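Local structure of major pilin protein fimA (Silicibacter pomeroyi, 2IMH) at residues T14-G19 and L140-R145; F5-H10 and E133-S138. The protein is of unknown function but belongs to the DUF1028 family, and any pilin role remains unestablished. All blocks are in the same frame, centred on the assembly; numbering follows the deposited sequence. Where two conformers were deposited one is given.

Contact 1 (T14-G19 and L140-R145); sequences TGAIGG and LTFERR
Strand residues Ala16 and Gly18 run past the first turn of the helix that starts at Phe142, with CA atoms 8.5 Å apart for Ala16 and Phe142 and 8.1 Å for Gly18 and Glu143, a separation that one aromatic side chain spans. That side chain is Phe142. Its CG stands anti to the backbone N (chi1 -178°), which sends the ring off the helix toward the strand, and the rim at CE2 and CZ does the touching. CZ of Phe142 comes to 3.7 Å from Gly18 N, and CE2 of Phe142 lies 3.9 Å from Ile17 C, both strand atoms near the ring plane, so the ring meets the peptide link edge-on. The methyl CB of Ala16 adds a looser apolar contact, 4.3 Å from Phe142 CE2. Gly18 suits this approach because a CB built on it would stand only 3.0 Å from Phe142 CE2. On the helix side, in one of two conformers, the Arg145 guanidinium sets one face, off-centre, over Phe142 CD1, and its NH2 makes a weak bond to Leu140 O. With the ring cut back to an alanine, a gap is likely to open against the peptide between Ile17 and Gly18, and the methyl of Ala16 would lose its apolar neighbour on the helix. Ahead of the strand, Thr14 OG1 accepts from Ala16 N at 3.0 Å with an N-H...O angle of 158°, an ST turn; the same OG1 is hydrogen-bonded to Asp11. Thr141 holds the N-cap position of helix 142-155. The strand is bonded on one flank to 4-11, through Gly18 and Ala9, and on the other to 165-172, through Ile17 and Leu171; Phe142 also touches Ala9, Asp11 and Val170, and thus bears on all three adjacent strands of the six-stranded antiparallel sheet.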
loop_
_atom_site.group_PDB
_atom_site.type_symbol
_atom_site.label_atom_id
_atom_site.label_comp_id
_atom_site.label_asym_id
_atom_site.label_seq_id
_atom_site.Cartn_x
_atom_site.Cartn_y
_atom_site.Cartn_z
ATOM N N THR A 14 16.648 -1.843 -1.483
ATOM C CA THR A 14 16.316 -2.688 -2.650
ATOM C C THR A 14 15.704 -1.930 -3.823
ATOM O O THR A 14 15.747 -2.391 -4.973
ATOM C CB THR A 14 15.367 -3.831 -2.276
ATOM O OG1 THR A 14 14.078 -3.298 -1.913
ATOM C CG2 THR A 14 15.933 -4.635 -1.101
ATOM N N GLY A 15 15.114 -0.779 -3.538
ATOM C CA GLY A 15 14.397 -0.033 -4.553
ATOM C C GLY A 15 12.963 -0.527 -4.647
ATOM O O GLY A 15 12.189 -0.027 -5.470
ATOM N N ALA A 16 12.596 -1.492 -3.796
ATOM C CA ALA A 16 11.188 -1.921 -3.747
ATOM C C ALA A 16 10.311 -0.755 -3.333
ATOM O O ALA A 16 10.746 0.141 -2.599
ATOM C CB ALA A 16 10.995 -3.069 -2.781
ATOM N N ILE A 17 9.074 -0.788 -3.803
ATOM C CA ILE A 17 8.047 0.163 -3.371
ATOM C C ILE A 17 6.866 -0.652 -2.857
ATOM O O ILE A 17 6.659 -1.799 -3.276
ATOM C CB ILE A 17 7.632 1.132 -4.504
ATOM C CG1 ILE A 17 7.137 0.381 -5.761
ATOM C CG2 ILE A 17 8.786 2.111 -4.796
ATOM C CD1 ILE A 17 6.534 1.302 -6.846
ATOM N N GLY A 18 6.112 -0.090 -1.927
ATOM C CA GLY A 18 4.960 -0.829 -1.438
ATOM C C GLY A 18 3.968 -0.018 -0.659
ATOM O O GLY A 18 4.131 1.183 -0.469
ATOM N N GLY A 19 2.913 -0.695 -0.234
ATOM C CA GLY A 19 1.900 -0.047 0.594
ATOM C C GLY A 19 1.092 -1.103 1.319
ATOM O O GLY A 19 1.142 -2.295 0.964
ATOM N N LEU A 140 12.840 -4.746 10.857
ATOM C CA LEU A 140 12.472 -5.982 10.175
ATOM C C LEU A 140 12.528 -5.793 8.653
ATOM O O LEU A 140 12.830 -4.694 8.177
ATOM C CB LEU A 140 11.085 -6.445 10.628
ATOM C CG LEU A 140 10.885 -6.656 12.137
ATOM C CD1 LEU A 140 9.469 -7.141 12.421
ATOM C CD2 LEU A 140 11.928 -7.615 12.733
ATOM N N THR A 141 12.263 -6.864 7.907
ATOM C CA THR A 141 12.199 -6.806 6.440
ATOM C C THR A 141 11.073 -5.843 6.049
ATOM O O THR A 141 10.119 -5.678 6.811
ATOM C CB THR A 141 11.930 -8.204 5.819
ATOM O OG1 THR A 141 10.644 -8.682 6.228
ATOM C CG2 THR A 141 12.986 -9.218 6.248
ATOM N N PHE A 142 11.212 -5.203 4.888
ATOM C CA PHE A 142 10.267 -4.179 4.406
ATOM C C PHE A 142 8.808 -4.580 4.606
ATOM O O PHE A 142 8.016 -3.819 5.169
ATOM C CB PHE A 142 10.560 -3.910 2.932
ATOM C CG PHE A 142 9.702 -2.849 2.291
ATOM C CD1 PHE A 142 9.628 -1.567 2.818
ATOM C CD2 PHE A 142 9.038 -3.116 1.111
ATOM C CE1 PHE A 142 8.871 -0.582 2.185
ATOM C CE2 PHE A 142 8.278 -2.133 0.469
ATOM C CZ PHE A 142 8.183 -0.878 1.013
ATOM N N GLU A 143 8.457 -5.784 4.160
ATOM C CA GLU A 143 7.070 -6.264 4.256
ATOM C C GLU A 143 6.562 -6.339 5.693
ATOM O O GLU A 143 5.409 -6.014 5.964
ATOM C CB GLU A 143 6.952 -7.636 3.602
ATOM C CG GLU A 143 7.242 -7.620 2.105
ATOM C CD GLU A 143 8.726 -7.678 1.737
ATOM O OE1 GLU A 143 9.610 -7.696 2.629
ATOM O OE2 GLU A 143 9.009 -7.707 0.521
ATOM N N ARG A 144 7.427 -6.776 6.605
ATOM C CA ARG A 144 7.063 -6.879 8.011
ATOM C C ARG A 144 6.949 -5.513 8.666
ATOM O O ARG A 144 6.225 -5.365 9.649
ATOM C CB ARG A 144 8.054 -7.772 8.784
ATOM C CG ARG A 144 8.004 -9.243 8.368
ATOM C CD ARG A 144 9.089 -10.060 9.112
ATOM N NE ARG A 144 8.738 -10.232 10.528
ATOM C CZ ARG A 144 9.565 -10.652 11.491
ATOM N NH1 ARG A 144 10.834 -10.969 11.222
ATOM N NH2 ARG A 144 9.112 -10.760 12.742
ATOM N N ARG A 145 7.665 -4.525 8.124
ATOM C CA ARG A 145 7.553 -3.139 8.597
ATOM C C ARG A 145 6.167 -2.601 8.264
ATOM O O ARG A 145 5.537 -1.933 9.085
ATOM C CB ARG A 145 8.638 -2.257 7.963
ATOM C CG ARG A 145 9.921 -2.187 8.781
ATOM C CD ARG A 145 11.175 -2.234 7.930
ATOM N NE ARG A 145 11.321 -1.131 6.977
ATOM C CZ ARG A 145 12.117 -1.180 5.912
ATOM N NH1 ARG A 145 12.199 -0.148 5.090
ATOM N NH2 ARG A 145 12.826 -2.270 5.658
#

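Contact 2 (F5-H10 and E133-S138); sequences FSILAH and EAFVAS
Apolar contacts carry this pairing, in which Phe135 of the helix meets the alternate strand residues Ile7 and Ala9, whose CB atoms both point toward it. At the near end of the aromatic side chain, Ile7 CD1 lies 3.8 Å from Phe135 CB and 3.9 Å from Phe135 CG. The isoleucine reaches this far because CG1 is anti to its backbone N (chi1 -175°), carrying the terminal methyl out from the strand. At the far end, Ala9 CB sits 3.3 Å from Phe135 CZ, a close fit, with Phe135 CE2 and CE1 at 3.8 and 3.9 Å from the same methyl. The two methyls therefore take opposite ends of one side chain, and both approach the ring obliquely. An aromatic contact comes from outside the pair: Phe112 meets the Phe135 ring with planes about 50° apart. The polar bonds lie off this interface: the helix has its own, as from Ala137 N to Glu133 O at 2.9 Å, while the strand bonds to its sheet neighbours, as Ile7 does to Ala20. Strand 4-11 lies between 115-120 and 16-23 in the sheet, while helix 126-137 packs on the face bearing Ile7 and Ala9, where Met131 also reaches Ile7 and Arg145 of helix 142-155, in one conformer, touches Phe135.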
loop_
_atom_site.group_PDB
_atom_site.type_symbol
_atom_site.label_atom_id
_atom_site.label_comp_id
_atom_site.label_asym_id
_atom_site.label_seq_id
_atom_site.Cartn_x
_atom_site.Cartn_y
_atom_site.Cartn_z
ATOM N N PHE A 5 -7.062 3.359 7.211
ATOM C CA PHE A 5 -5.691 3.874 7.253
ATOM C C PHE A 5 -4.836 3.146 6.239
ATOM O O PHE A 5 -5.084 1.971 5.948
ATOM C CB PHE A 5 -5.059 3.844 8.660
ATOM C CG PHE A 5 -5.284 2.567 9.419
ATOM C CD1 PHE A 5 -4.550 1.406 9.124
ATOM C CD2 PHE A 5 -6.201 2.531 10.473
ATOM C CE1 PHE A 5 -4.739 0.236 9.867
ATOM C CE2 PHE A 5 -6.411 1.374 11.204
ATOM C CZ PHE A 5 -5.674 0.212 10.900
ATOM N N SER A 6 -3.886 3.869 5.658
ATOM C CA SER A 6 -2.975 3.288 4.656
ATOM C C SER A 6 -1.576 3.873 4.773
ATOM O O SER A 6 -1.387 4.997 5.249
ATOM C CB SER A 6 -3.511 3.491 3.242
ATOM O OG SER A 6 -3.553 4.861 2.875
ATOM N N ILE A 7 -0.592 3.096 4.352
ATOM C CA ILE A 7 0.780 3.566 4.395
ATOM C C ILE A 7 1.418 3.210 3.067
ATOM O O ILE A 7 1.178 2.122 2.561
ATOM C CB ILE A 7 1.577 2.950 5.568
ATOM C CG1 ILE A 7 2.979 3.560 5.642
ATOM C CG2 ILE A 7 1.574 1.405 5.532
ATOM C CD1 ILE A 7 3.593 3.453 7.002
ATOM N N LEU A 8 2.137 4.166 2.487
ATOM C CA LEU A 8 2.970 3.934 1.289
ATOM C C LEU A 8 4.419 4.111 1.697
ATOM O O LEU A 8 4.740 5.012 2.472
ATOM C CB LEU A 8 2.636 4.917 0.171
ATOM C CG LEU A 8 1.156 5.050 -0.215
ATOM C CD1 LEU A 8 0.941 6.177 -1.240
ATOM C CD2 LEU A 8 0.622 3.713 -0.710
ATOM N N ALA A 9 5.307 3.285 1.151
ATOM C CA ALA A 9 6.717 3.424 1.500
ATOM C C ALA A 9 7.629 2.926 0.400
ATOM O O ALA A 9 7.233 2.096 -0.411
ATOM C CB ALA A 9 7.027 2.665 2.800
ATOM N N HIS A 10 8.852 3.454 0.414
ATOM C CA HIS A 10 9.957 3.041 -0.446
ATOM C C HIS A 10 10.978 2.316 0.440
ATOM O O HIS A 10 11.198 2.708 1.598
ATOM C CB HIS A 10 10.537 4.317 -1.110
ATOM C CG HIS A 10 11.905 4.169 -1.712
ATOM N ND1 HIS A 10 12.222 3.193 -2.633
ATOM C CD2 HIS A 10 13.004 4.958 -1.609
ATOM C CE1 HIS A 10 13.482 3.343 -3.017
ATOM N NE2 HIS A 10 13.973 4.408 -2.414
ATOM N N GLU A 133 5.502 5.812 13.452
ATOM C CA GLU A 133 6.522 5.395 14.417
ATOM C C GLU A 133 6.844 3.904 14.276
ATOM O O GLU A 133 8.008 3.521 14.259
ATOM C CB GLU A 133 6.056 5.693 15.847
ATOM C CG GLU A 133 7.026 5.232 16.943
ATOM C CD GLU A 133 6.470 5.382 18.364
ATOM O OE1 GLU A 133 5.291 5.775 18.537
ATOM O OE2 GLU A 133 7.222 5.102 19.327
ATOM N N ALA A 134 5.810 3.065 14.183
ATOM C CA ALA A 134 6.018 1.618 14.035
ATOM C C ALA A 134 6.791 1.275 12.764
ATOM O O ALA A 134 7.725 0.468 12.812
ATOM C CB ALA A 134 4.705 0.866 14.090
ATOM N N PHE A 135 6.437 1.897 11.644
ATOM C CA PHE A 135 7.151 1.640 10.390
ATOM C C PHE A 135 8.618 2.062 10.456
ATOM O O PHE A 135 9.509 1.293 10.098
ATOM C CB PHE A 135 6.481 2.341 9.205
ATOM C CG PHE A 135 7.116 2.009 7.903
ATOM C CD1 PHE A 135 6.770 0.834 7.225
ATOM C CD2 PHE A 135 8.108 2.835 7.373
ATOM C CE1 PHE A 135 7.398 0.507 6.036
ATOM C CE2 PHE A 135 8.725 2.519 6.182
ATOM C CZ PHE A 135 8.376 1.346 5.521
ATOM N N VAL A 136 8.862 3.284 10.922
ATOM C CA VAL A 136 10.219 3.820 10.902
ATOM C C VAL A 136 11.114 3.171 11.958
ATOM O O VAL A 136 12.304 2.997 11.726
ATOM C CB VAL A 136 10.254 5.373 10.977
ATOM C CG1 VAL A 136 9.512 5.976 9.779
ATOM C CG2 VAL A 136 9.673 5.875 12.285
ATOM N N ALA A 137 10.538 2.778 13.095
ATOM C CA ALA A 137 11.320 2.162 14.177
ATOM C C ALA A 137 11.694 0.707 13.906
ATOM O O ALA A 137 12.664 0.203 14.468
ATOM C CB ALA A 137 10.574 2.272 15.495
ATOM N N SER A 138 10.925 0.031 13.056
ATOM C CA SER A 138 11.131 -1.392 12.819
ATOM C C SER A 138 12.401 -1.662 12.029
ATOM O O SER A 138 12.666 -1.002 11.016
ATOM C CB SER A 138 9.945 -1.994 12.081
ATOM O OG SER A 138 10.191 -3.366 11.791
#

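Overall arrangement
Both contacts are buried in the core and join the same six-stranded antiparallel sheet to two consecutive helices, their centres 9 Å apart. Strands 4-11 and 16-23 are sheet neighbours, and Phe142 CZ packs 3.4 Å from Ala9 O, so Ala9 is shared by the two sites: its carbonyl faces the ring of contact 1 and its methyl that of contact 2. Each helix contributes one phenylalanine, yet the chemistry differs: contact 1 sets a ring rim mainly against backbone, whereas contact 2 packs aliphatic side chains against an aromatic one. Arg145, in one of its conformers, packs on Ser138 in the short link between the two helices, and the segments of the two contacts alternate along the chain.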